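Local coordinates for protein alanine racemase 1 (Caldanaerobacter subterraneus subsp. tengcongensis MB4, PDB 4Y2W) that belongs to the alanine racemase family, joining a TIM-barrel domain to a largely beta-stranded one in a two-subunit assembly, and holds alanine in two pockets, at residues 163-168 / 199-204; 104-109 / 152-157; 7-12 / 282-287. The protein carries 1 engineered substitution. One frame throughout, in Å; residues are numbered along the deposited sequence.

Contact 1 of 3, residues 163-168 / 199-204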
loop_
_atom_site.group_PDB
_atom_site.type_symbol
_atom_site.label_atom_id
_atom_site.label_comp_id
_atom_site.label_asym_id
_atom_site.label_seq_id
_atom_site.Cartn_x
_atom_site.Cartn_y
_atom_site.Cartn_z
ATOM N N GLU A 163 20.708 26.077 9.650
ATOM C CA GLU A 163 19.422 26.685 9.996
ATOM C C GLU A 163 18.727 26.048 11.196
ATOM O O GLU A 163 18.143 26.756 12.017
ATOM C CB GLU A 163 18.478 26.615 8.795
ATOM C CG GLU A 163 17.164 27.358 8.980
ATOM C CD GLU A 163 16.212 27.140 7.825
ATOM O OE1 GLU A 163 15.756 25.994 7.636
ATOM O OE2 GLU A 163 15.913 28.114 7.108
ATOM N N GLY A 164 18.760 24.722 11.288
ATOM C CA GLY A 164 18.006 24.021 12.324
ATOM C C GLY A 164 18.764 22.951 13.079
ATOM O O GLY A 164 19.847 22.519 12.677
ATOM N N ILE A 165 18.184 22.540 14.199
ATOM C CA ILE A 165 18.698 21.433 14.996
ATOM C C ILE A 165 17.511 20.805 15.717
ATOM O O ILE A 165 16.686 21.520 16.288
ATOM C CB ILE A 165 19.789 21.890 15.997
ATOM C CG1 ILE A 165 20.282 20.704 16.833
ATOM C CG2 ILE A 165 19.277 23.000 16.905
ATOM C CD1 ILE A 165 21.611 20.943 17.519
ATOM N N TYR A 166 17.404 19.480 15.671
ATOM C CA TYR A 166 16.231 18.819 16.232
ATOM C C TYR A 166 16.478 17.422 16.766
ATOM O O TYR A 166 17.524 16.818 16.522
ATOM C CB TYR A 166 15.095 18.794 15.206
ATOM C CG TYR A 166 15.288 17.859 14.029
ATOM C CD1 TYR A 166 16.175 18.165 13.006
ATOM C CD2 TYR A 166 14.559 16.674 13.932
ATOM C CE1 TYR A 166 16.341 17.314 11.924
ATOM C CE2 TYR A 166 14.718 15.817 12.857
ATOM C CZ TYR A 166 15.609 16.141 11.854
ATOM O OH TYR A 166 15.766 15.288 10.787
ATOM N N SER A 167 15.491 16.946 17.518
ATOM C CA SER A 167 15.482 15.604 18.087
ATOM C C SER A 167 14.046 15.070 18.041
ATOM O O SER A 167 13.160 15.714 17.473
ATOM C CB SER A 167 16.014 15.632 19.523
ATOM O OG SER A 167 16.275 14.324 20.000
ATOM N N HIS A 168 13.824 13.901 18.641
ATOM C CA HIS A 168 12.532 13.216 18.576
ATOM C C HIS A 168 12.263 12.462 19.879
ATOM O O HIS A 168 13.140 11.747 20.374
ATOM C CB HIS A 168 12.535 12.241 17.392
ATOM C CG HIS A 168 11.170 11.874 16.894
ATOM N ND1 HIS A 168 10.556 12.537 15.855
ATOM C CD2 HIS A 168 10.310 10.902 17.280
ATOM C CE1 HIS A 168 9.370 11.999 15.629
ATOM N NE2 HIS A 168 9.197 11.004 16.481
ATOM N N LEU A 199 27.191 30.238 18.899
ATOM C CA LEU A 199 26.456 29.615 17.801
ATOM C C LEU A 199 24.964 29.526 18.120
ATOM O O LEU A 199 24.528 28.637 18.855
ATOM C CB LEU A 199 27.020 28.221 17.523
ATOM C CG LEU A 199 26.393 27.442 16.368
ATOM C CD1 LEU A 199 26.547 28.199 15.057
ATOM C CD2 LEU A 199 27.024 26.063 16.278
ATOM N N LYS A 200 24.190 30.455 17.563
ATOM C CA LYS A 200 22.742 30.480 17.743
ATOM C C LYS A 200 22.067 29.887 16.514
ATOM O O LYS A 200 22.009 30.529 15.463
ATOM C CB LYS A 200 22.248 31.915 17.963
ATOM C CG LYS A 200 22.988 32.691 19.044
ATOM C CD LYS A 200 23.031 31.937 20.368
ATOM C CE LYS A 200 23.589 32.795 21.497
ATOM N NZ LYS A 200 22.601 33.788 22.002
ATOM N N ILE A 201 21.565 28.661 16.646
ATOM C CA ILE A 201 20.840 28.005 15.558
ATOM C C ILE A 201 19.365 28.416 15.642
ATOM O O ILE A 201 18.699 28.115 16.634
ATOM C CB ILE A 201 20.985 26.471 15.626
ATOM C CG1 ILE A 201 22.469 26.083 15.596
ATOM C CG2 ILE A 201 20.252 25.812 14.465
ATOM C CD1 ILE A 201 22.733 24.600 15.741
ATOM N N PRO A 202 18.851 29.108 14.607
ATOM C CA PRO A 202 17.523 29.732 14.709
ATOM C C PRO A 202 16.347 28.776 14.925
ATOM O O PRO A 202 15.377 29.157 15.582
ATOM C CB PRO A 202 17.365 30.491 13.382
ATOM C CG PRO A 202 18.427 29.978 12.477
ATOM C CD PRO A 202 19.518 29.410 13.327
ATOM N N LEU A 203 16.423 27.559 14.386
ATOM C CA LEU A 203 15.308 26.610 14.483
ATOM C C LEU A 203 15.624 25.396 15.358
ATOM O O LEU A 203 16.179 24.397 14.895
ATOM C CB LEU A 203 14.844 26.175 13.088
ATOM C CG LEU A 203 13.739 27.039 12.464
ATOM C CD1 LEU A 203 14.107 28.518 12.455
ATOM C CD2 LEU A 203 13.419 26.556 11.055
ATOM N N LYS A 204 15.274 25.510 16.634
ATOM C CA LYS A 204 15.318 24.392 17.567
ATOM C C LYS A 204 13.910 23.821 17.659
ATOM O O LYS A 204 12.950 24.566 17.887
ATOM C CB LYS A 204 15.785 24.856 18.951
ATOM C CG LYS A 204 17.057 25.699 18.935
ATOM C CD LYS A 204 17.532 26.068 20.334
ATOM C CE LYS A 204 16.600 27.039 21.051
ATOM N NZ LYS A 204 16.530 28.369 20.387
#

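Contact 2 of 3, residues 104-109 / 152-157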
loop_
_atom_site.group_PDB
_atom_site.type_symbol
_atom_site.label_atom_id
_atom_site.label_comp_id
_atom_site.label_asym_id
_atom_site.label_seq_id
_atom_site.Cartn_x
_atom_site.Cartn_y
_atom_site.Cartn_z
ATOM N N GLN A 104 18.139 19.421 4.307
ATOM C CA GLN A 104 18.607 18.056 4.521
ATOM C C GLN A 104 19.012 17.815 5.974
ATOM O O GLN A 104 19.575 18.689 6.632
ATOM C CB GLN A 104 19.802 17.762 3.605
ATOM C CG GLN A 104 20.362 16.344 3.705
ATOM C CD GLN A 104 19.350 15.281 3.315
ATOM O OE1 GLN A 104 18.646 15.417 2.311
ATOM N NE2 GLN A 104 19.275 14.215 4.105
ATOM N N THR A 105 18.727 16.612 6.458
ATOM C CA THR A 105 19.131 16.193 7.789
ATOM C C THR A 105 20.586 15.733 7.769
ATOM O O THR A 105 21.000 15.009 6.862
ATOM C CB THR A 105 18.225 15.058 8.296
ATOM O OG1 THR A 105 16.886 15.550 8.419
ATOM C CG2 THR A 105 18.697 14.547 9.646
ATOM N N VAL A 106 21.355 16.156 8.771
ATOM C CA VAL A 106 22.777 15.817 8.864
ATOM C C VAL A 106 23.173 15.483 10.304
ATOM O O VAL A 106 22.807 16.197 11.236
ATOM C CB VAL A 106 23.665 16.980 8.366
ATOM C CG1 VAL A 106 25.137 16.578 8.381
ATOM C CG2 VAL A 106 23.239 17.422 6.971
ATOM N N TYR A 107 23.915 14.395 10.477
ATOM C CA TYR A 107 24.468 14.042 11.786
ATOM C C TYR A 107 25.836 13.348 11.690
ATOM O O TYR A 107 26.170 12.499 12.516
ATOM C CB TYR A 107 23.467 13.185 12.580
ATOM C CG TYR A 107 22.929 11.988 11.822
ATOM C CD1 TYR A 107 23.587 10.763 11.853
ATOM C CD2 TYR A 107 21.758 12.085 11.074
ATOM C CE1 TYR A 107 23.095 9.672 11.158
ATOM C CE2 TYR A 107 21.260 10.998 10.376
ATOM C CZ TYR A 107 21.932 9.794 10.423
ATOM O OH TYR A 107 21.444 8.710 9.733
ATOM N N ASP A 108 26.624 13.720 10.682
ATOM C CA ASP A 108 28.039 13.358 10.624
ATOM C C ASP A 108 28.772 14.291 9.657
ATOM O O ASP A 108 28.189 14.766 8.676
ATOM C CB ASP A 108 28.245 11.882 10.252
ATOM C CG ASP A 108 27.913 11.584 8.807
ATOM O OD1 ASP A 108 26.765 11.847 8.393
ATOM O OD2 ASP A 108 28.807 11.087 8.087
ATOM N N ILE A 109 30.043 14.554 9.954
ATOM C CA ILE A 109 30.828 15.571 9.244
ATOM C C ILE A 109 31.157 15.183 7.800
ATOM O O ILE A 109 31.188 16.043 6.920
ATOM C CB ILE A 109 32.136 15.916 10.012
ATOM C CG1 ILE A 109 32.768 17.211 9.481
ATOM C CG2 ILE A 109 33.146 14.772 9.953
ATOM C CD1 ILE A 109 31.888 18.435 9.628
ATOM N N LEU A 152 30.227 22.563 15.127
ATOM C CA LEU A 152 30.953 23.839 15.095
ATOM C C LEU A 152 31.735 24.026 13.794
ATOM O O LEU A 152 31.891 25.150 13.321
ATOM C CB LEU A 152 31.883 23.979 16.310
ATOM C CG LEU A 152 31.190 24.371 17.626
ATOM C CD1 LEU A 152 32.066 24.050 18.831
ATOM C CD2 LEU A 152 30.804 25.844 17.623
ATOM N N GLU A 153 32.222 22.929 13.220
ATOM C CA GLU A 153 32.890 22.988 11.924
ATOM C C GLU A 153 31.886 23.352 10.833
ATOM O O GLU A 153 32.150 24.227 10.002
ATOM C CB GLU A 153 33.572 21.656 11.603
ATOM C CG GLU A 153 34.620 21.758 10.503
ATOM C CD GLU A 153 35.418 20.476 10.306
ATOM O OE1 GLU A 153 36.019 20.322 9.221
ATOM O OE2 GLU A 153 35.450 19.625 11.226
ATOM N N MET A 154 30.726 22.696 10.859
ATOM C CA MET A 154 29.647 22.963 9.902
ATOM C C MET A 154 29.216 24.427 9.894
ATOM O O MET A 154 28.853 24.963 8.846
ATOM C CB MET A 154 28.431 22.088 10.207
ATOM C CG MET A 154 28.625 20.616 9.885
ATOM S SD MET A 154 27.182 19.638 10.335
ATOM C CE MET A 154 27.937 18.049 10.676
ATOM N N ALA A 155 29.255 25.067 11.061
ATOM C CA ALA A 155 28.908 26.485 11.183
ATOM C C ALA A 155 29.869 27.383 10.402
ATOM O O ALA A 155 29.503 28.489 10.000
ATOM C CB ALA A 155 28.886 26.893 12.647
ATOM N N ASN A 156 31.092 26.899 10.194
ATOM C CA ASN A 156 32.122 27.639 9.472
ATOM C C ASN A 156 32.268 27.226 8.006
ATOM O O ASN A 156 33.153 27.722 7.307
ATOM C CB ASN A 156 33.462 27.482 10.195
ATOM C CG ASN A 156 33.355 27.767 11.685
ATOM O OD1 ASN A 156 32.673 28.706 12.102
ATOM N ND2 ASN A 156 34.028 26.956 12.496
ATOM N N MET A 157 31.406 26.321 7.550
ATOM C CA MET A 157 31.368 25.912 6.148
ATOM C C MET A 157 30.424 26.836 5.384
ATOM O O MET A 157 29.208 26.775 5.565
ATOM C CB MET A 157 30.905 24.459 6.026
ATOM C CG MET A 157 31.921 23.447 6.538
ATOM S SD MET A 157 31.366 21.739 6.369
ATOM C CE MET A 157 32.577 20.893 7.381
#

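Contact 3 of 3, residues 7-12 / 282-287. With ALA (alanine), chain D.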
loop_
_atom_site.group_PDB
_atom_site.type_symbol
_atom_site.label_atom_id
_atom_site.label_comp_id
_atom_site.label_asym_id
_atom_site.label_seq_id
_atom_site.Cartn_x
_atom_site.Cartn_y
_atom_site.Cartn_z
ATOM N N ARG A 7 -13.360 5.474 -9.821
ATOM C CA ARG A 7 -13.587 4.121 -9.311
ATOM C C ARG A 7 -14.566 4.140 -8.136
ATOM O O ARG A 7 -14.535 5.070 -7.323
ATOM C CB ARG A 7 -12.263 3.493 -8.865
ATOM C CG ARG A 7 -12.377 2.054 -8.389
ATOM C CD ARG A 7 -11.106 1.600 -7.707
ATOM N NE ARG A 7 -11.240 0.254 -7.158
ATOM C CZ ARG A 7 -10.360 -0.327 -6.342
ATOM N NH1 ARG A 7 -9.263 0.315 -5.956
ATOM N NH2 ARG A 7 -10.587 -1.556 -5.901
ATOM N N PRO A 8 -15.436 3.116 -8.035
ATOM C CA PRO A 8 -16.359 3.067 -6.901
ATOM C C PRO A 8 -15.639 3.120 -5.550
ATOM O O PRO A 8 -15.955 3.977 -4.723
ATOM C CB PRO A 8 -17.083 1.731 -7.096
ATOM C CG PRO A 8 -17.011 1.474 -8.558
ATOM C CD PRO A 8 -15.684 2.019 -8.988
ATOM N N THR A 9 -14.680 2.220 -5.343
ATOM C CA THR A 9 -13.852 2.232 -4.137
ATOM C C THR A 9 -12.930 3.446 -4.191
ATOM O O THR A 9 -12.161 3.597 -5.138
ATOM C CB THR A 9 -13.028 0.937 -4.011
ATOM O OG1 THR A 9 -13.907 -0.158 -3.736
ATOM C CG2 THR A 9 -12.003 1.032 -2.895
ATOM N N ARG A 10 -13.013 4.311 -3.179
ATOM C CA ARG A 10 -12.307 5.594 -3.210
ATOM C C ARG A 10 -12.022 6.170 -1.831
ATOM O O ARG A 10 -12.629 5.775 -0.834
ATOM C CB ARG A 10 -13.132 6.619 -3.991
ATOM C CG ARG A 10 -14.443 7.012 -3.317
ATOM C CD ARG A 10 -15.305 7.869 -4.227
ATOM N NE ARG A 10 -15.761 7.137 -5.408
ATOM C CZ ARG A 10 -16.437 7.678 -6.419
ATOM N NH1 ARG A 10 -16.753 8.967 -6.417
ATOM N NH2 ARG A 10 -16.800 6.920 -7.444
ATOM N N VAL A 11 -11.096 7.127 -1.801
ATOM C CA VAL A 11 -10.841 7.948 -0.626
ATOM C C VAL A 11 -11.319 9.359 -0.926
ATOM O O VAL A 11 -10.937 9.940 -1.937
ATOM C CB VAL A 11 -9.341 7.954 -0.260
ATOM C CG1 VAL A 11 -8.948 9.223 0.483
ATOM C CG2 VAL A 11 -9.005 6.733 0.580
ATOM N N GLU A 12 -12.167 9.894 -0.053
ATOM C CA GLU A 12 -12.595 11.285 -0.142
ATOM C C GLU A 12 -11.784 12.110 0.855
ATOM O O GLU A 12 -11.923 11.934 2.073
ATOM C CB GLU A 12 -14.093 11.409 0.158
ATOM C CG GLU A 12 -14.993 10.736 -0.868
ATOM C CD GLU A 12 -16.478 10.885 -0.567
ATOM O OE1 GLU A 12 -16.838 11.285 0.560
ATOM O OE2 GLU A 12 -17.294 10.589 -1.466
ATOM N N THR A 282 -21.916 -7.696 -2.347
ATOM C CA THR A 282 -20.497 -7.771 -2.651
ATOM C C THR A 282 -20.009 -6.351 -2.934
ATOM O O THR A 282 -20.699 -5.568 -3.597
ATOM C CB THR A 282 -20.234 -8.670 -3.873
ATOM O OG1 THR A 282 -20.943 -9.905 -3.723
ATOM C CG2 THR A 282 -18.755 -8.956 -4.022
ATOM N N ILE A 283 -18.825 -6.019 -2.434
ATOM C CA ILE A 283 -18.278 -4.678 -2.609
ATOM C C ILE A 283 -16.865 -4.762 -3.178
ATOM O O ILE A 283 -16.065 -5.594 -2.747
ATOM C CB ILE A 283 -18.307 -3.860 -1.296
ATOM C CG1 ILE A 283 -17.739 -4.669 -0.118
ATOM C CG2 ILE A 283 -19.731 -3.415 -0.984
ATOM C CD1 ILE A 283 -17.850 -3.962 1.219
ATOM N N PRO A 284 -16.548 -3.896 -4.152
ATOM C CA PRO A 284 -15.287 -4.018 -4.873
ATOM C C PRO A 284 -14.107 -3.401 -4.118
ATOM O O PRO A 284 -13.392 -2.558 -4.660
ATOM C CB PRO A 284 -15.577 -3.271 -6.175
ATOM C CG PRO A 284 -16.505 -2.182 -5.756
ATOM C CD PRO A 284 -17.330 -2.738 -4.623
ATOM N N VAL A 285 -13.910 -3.831 -2.873
ATOM C CA VAL A 285 -12.736 -3.451 -2.099
ATOM C C VAL A 285 -12.166 -4.686 -1.407
ATOM O O VAL A 285 -12.905 -5.478 -0.823
ATOM C CB VAL A 285 -13.046 -2.337 -1.069
ATOM C CG1 VAL A 285 -13.982 -2.827 0.031
ATOM C CG2 VAL A 285 -11.752 -1.784 -0.478
ATOM N N GLY A 286 -10.850 -4.849 -1.489
ATOM C CA GLY A 286 -10.173 -5.994 -0.886
ATOM C C GLY A 286 -8.859 -5.588 -0.252
ATOM O O GLY A 286 -8.618 -4.402 -0.038
ATOM N N TYR A 287 -8.005 -6.567 0.041
ATOM C CA TYR A 287 -6.771 -6.290 0.788
ATOM C C TYR A 287 -5.685 -5.592 -0.028
ATOM O O TYR A 287 -4.807 -4.939 0.541
ATOM C CB TYR A 287 -6.220 -7.546 1.483
ATOM C CG TYR A 287 -5.988 -8.766 0.613
ATOM C CD1 TYR A 287 -4.904 -8.835 -0.257
ATOM C CD2 TYR A 287 -6.828 -9.873 0.702
ATOM C CE1 TYR A 287 -4.681 -9.961 -1.035
ATOM C CE2 TYR A 287 -6.611 -11.003 -0.068
ATOM C CZ TYR A 287 -5.537 -11.042 -0.934
ATOM O OH TYR A 287 -5.333 -12.161 -1.702
HETATM N N ALA D . -8.805 -14.157 -5.669
HETATM C CA ALA D . -7.695 -14.432 -4.715
HETATM C C ALA D . -7.886 -13.616 -3.436
HETATM O O ALA D . -8.564 -12.590 -3.457
HETATM C CB ALA D . -6.348 -14.124 -5.359
HETATM O OXT ALA D . -7.384 -13.949 -2.355
#

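Contact 1 of 3, residues 163-168 / 199-204
Chi1 of -57° sets CG1 of Ile201 beside its backbone N and leaves CG2 anti to that N, where it lies against the backbone at Glu163 O and Gly164 C and also meets Ile165, whose CG1 extends anti to its own N (chi1 179°) and leaves CG2 as the methyl facing across. The two CG2 atoms are 3.8 Å apart. The side chains cross at about a right angle, which also brings CD1 of Ile201 within 4.0 Å of CB of Ile165; Phe187 and Ile191 of helix 177-195 touch Ile165 too. Beside this the backbones pair: Leu203 N donates to Glu163 O at 3.0 Å, and Leu203 O accepts from Ile165 N at 2.8 Å. Both bonds of Leu203 thus go to the residues flanking Gly164, the signature of a parallel bridge. Strands 160-166 and 203-208 are neighbours in the closed eight-stranded barrel of the TIM-barrel domain, and helix 177-195 makes the beta-alpha-beta crossover between them. Glu163 and Leu203 run side by side in the same direction, while OE1 of Glu163 bonds to Tyr62 and His129. Lys204 touches CG2 of Ile165 through CG at 4.0 Å, and its NZ forms a salt bridge with Asp221.

Contact 2 of 3, residues 104-109 / 152-157
Met154 reaches from helix 144-155 past Ile109 to Val106 on barrel strand 103-106. Its CB leaves the helix toward segment 104-109, and chi1 of -71° sets CG beside the backbone N; there CG lies 3.9 Å from CD1 of Ile109, the two chains sliding past each other in opposite directions. The rest of the chain is extended, and SD comes 4.2 Å from CG1 of Val106. The terminal CE ends 3.9 Å from that same CG1, a tip-to-tip meeting, and approaches Asp108 O as well. Ile109 has further neighbours: CE of Met157 lies near its CD1, and Glu153 crosses it at about a right angle, OE2 lying 4.0 Å from CG1 of Ile109. Ala112 and Ile130 also touch Met154, placing the cluster in the layer between the barrel wall and its outer helices, at the start of helix 109-121, where Asp108 is the N-cap. OE1 of Glu153 pairs with Lys113. Most of the touching groups are methyls, methylenes and methionine thioethers; the Glu153 carboxylate and the Asp108 carbonyl oxygen join them without hydrogen-bonding across. With the segments sharing only such contacts, their cohesion probably comes from dispersion and the burial of apolar surface.

Contact 3 of 3, residues 7-12 / 282-287
Thr9 and Arg7 converge on one acceptor, the carbonyl oxygen of Pro284, from differently turned groups. Thr9 OG1 donates to Pro284 O at 2.6 Å, but from above: the hydroxyl stands 64° out of the carbonyl plane, away from the lone-pair directions. Chi1 of -69° puts OG1 beside the backbone N of Thr9 and leaves CG2 for the other partner, Val285. These two side chains cross at about a right angle, with CG2 of Thr9 lying 3.7 Å from CG2 of Val285. Arg7 stretches out fully from CG to NE, and its guanidinium lies against Thr9, whose CB sits 3.6 Å above one face of it, displaced toward the rim. From there NH2 of Arg7 makes a weak, oblique bond to Pro284 O at 3.2 Å; its stronger partner is Asp289, which also receives the backbone N of Gly286. The pyrrolidine rings add a loose apolar contact, CB of Pro8 being 4.2 Å from CG of Pro284. Pro284, just after strand 278-283, is the centre of an inverse gamma turn, and its carbonyl oxygen is directed at Thr9 and Arg7. Three residues further on, Tyr287 donates its OH to OXT of the bound alanine at 2.8 Å, the carboxylate oxygen lying at the ring edge near its plane; Tyr268 and Met316 bind the same ligand. The contact thus lies at the start of the segment that leads to this pocket, and is consistent with anchoring it. Strand 248-260 pairs antiparallel with both strand 10-14 and strand 278-283, and its Thr252 bonds to Thr9 and packs on Pro284. Strand 372-376 lies parallel to strand 10-14, strand 319-322 flanks strand 278-283, and the backbone O of Arg138 of the second subunit bonds to Thr282 OG1.

Overall arrangement
Contacts 1 and 2 belong to the same barrel, their centres 12 Å apart, and they touch: Tyr166 OH lies 2.6 Å from Thr105 OG1, a probable hydrogen bond, and Leu199 CD1 packs on Ala155 CB at 3.6 Å. They follow one another along the chain, helix 144-155 being followed by strand 160-166. Contact 3 stands on the opposite side of the chain's centre, its centre 44 Å from that of contact 1 and 47 Å from that of contact 2. Separate alanine molecules mark the two regions: His168 of contact 1 lines one pocket and Tyr287 of contact 3 another. The backbone O of Arg138 of the second subunit, counterpart of a first-pocket residue, bonds to Thr282, so contact 3 lies against the partner's barrel domain.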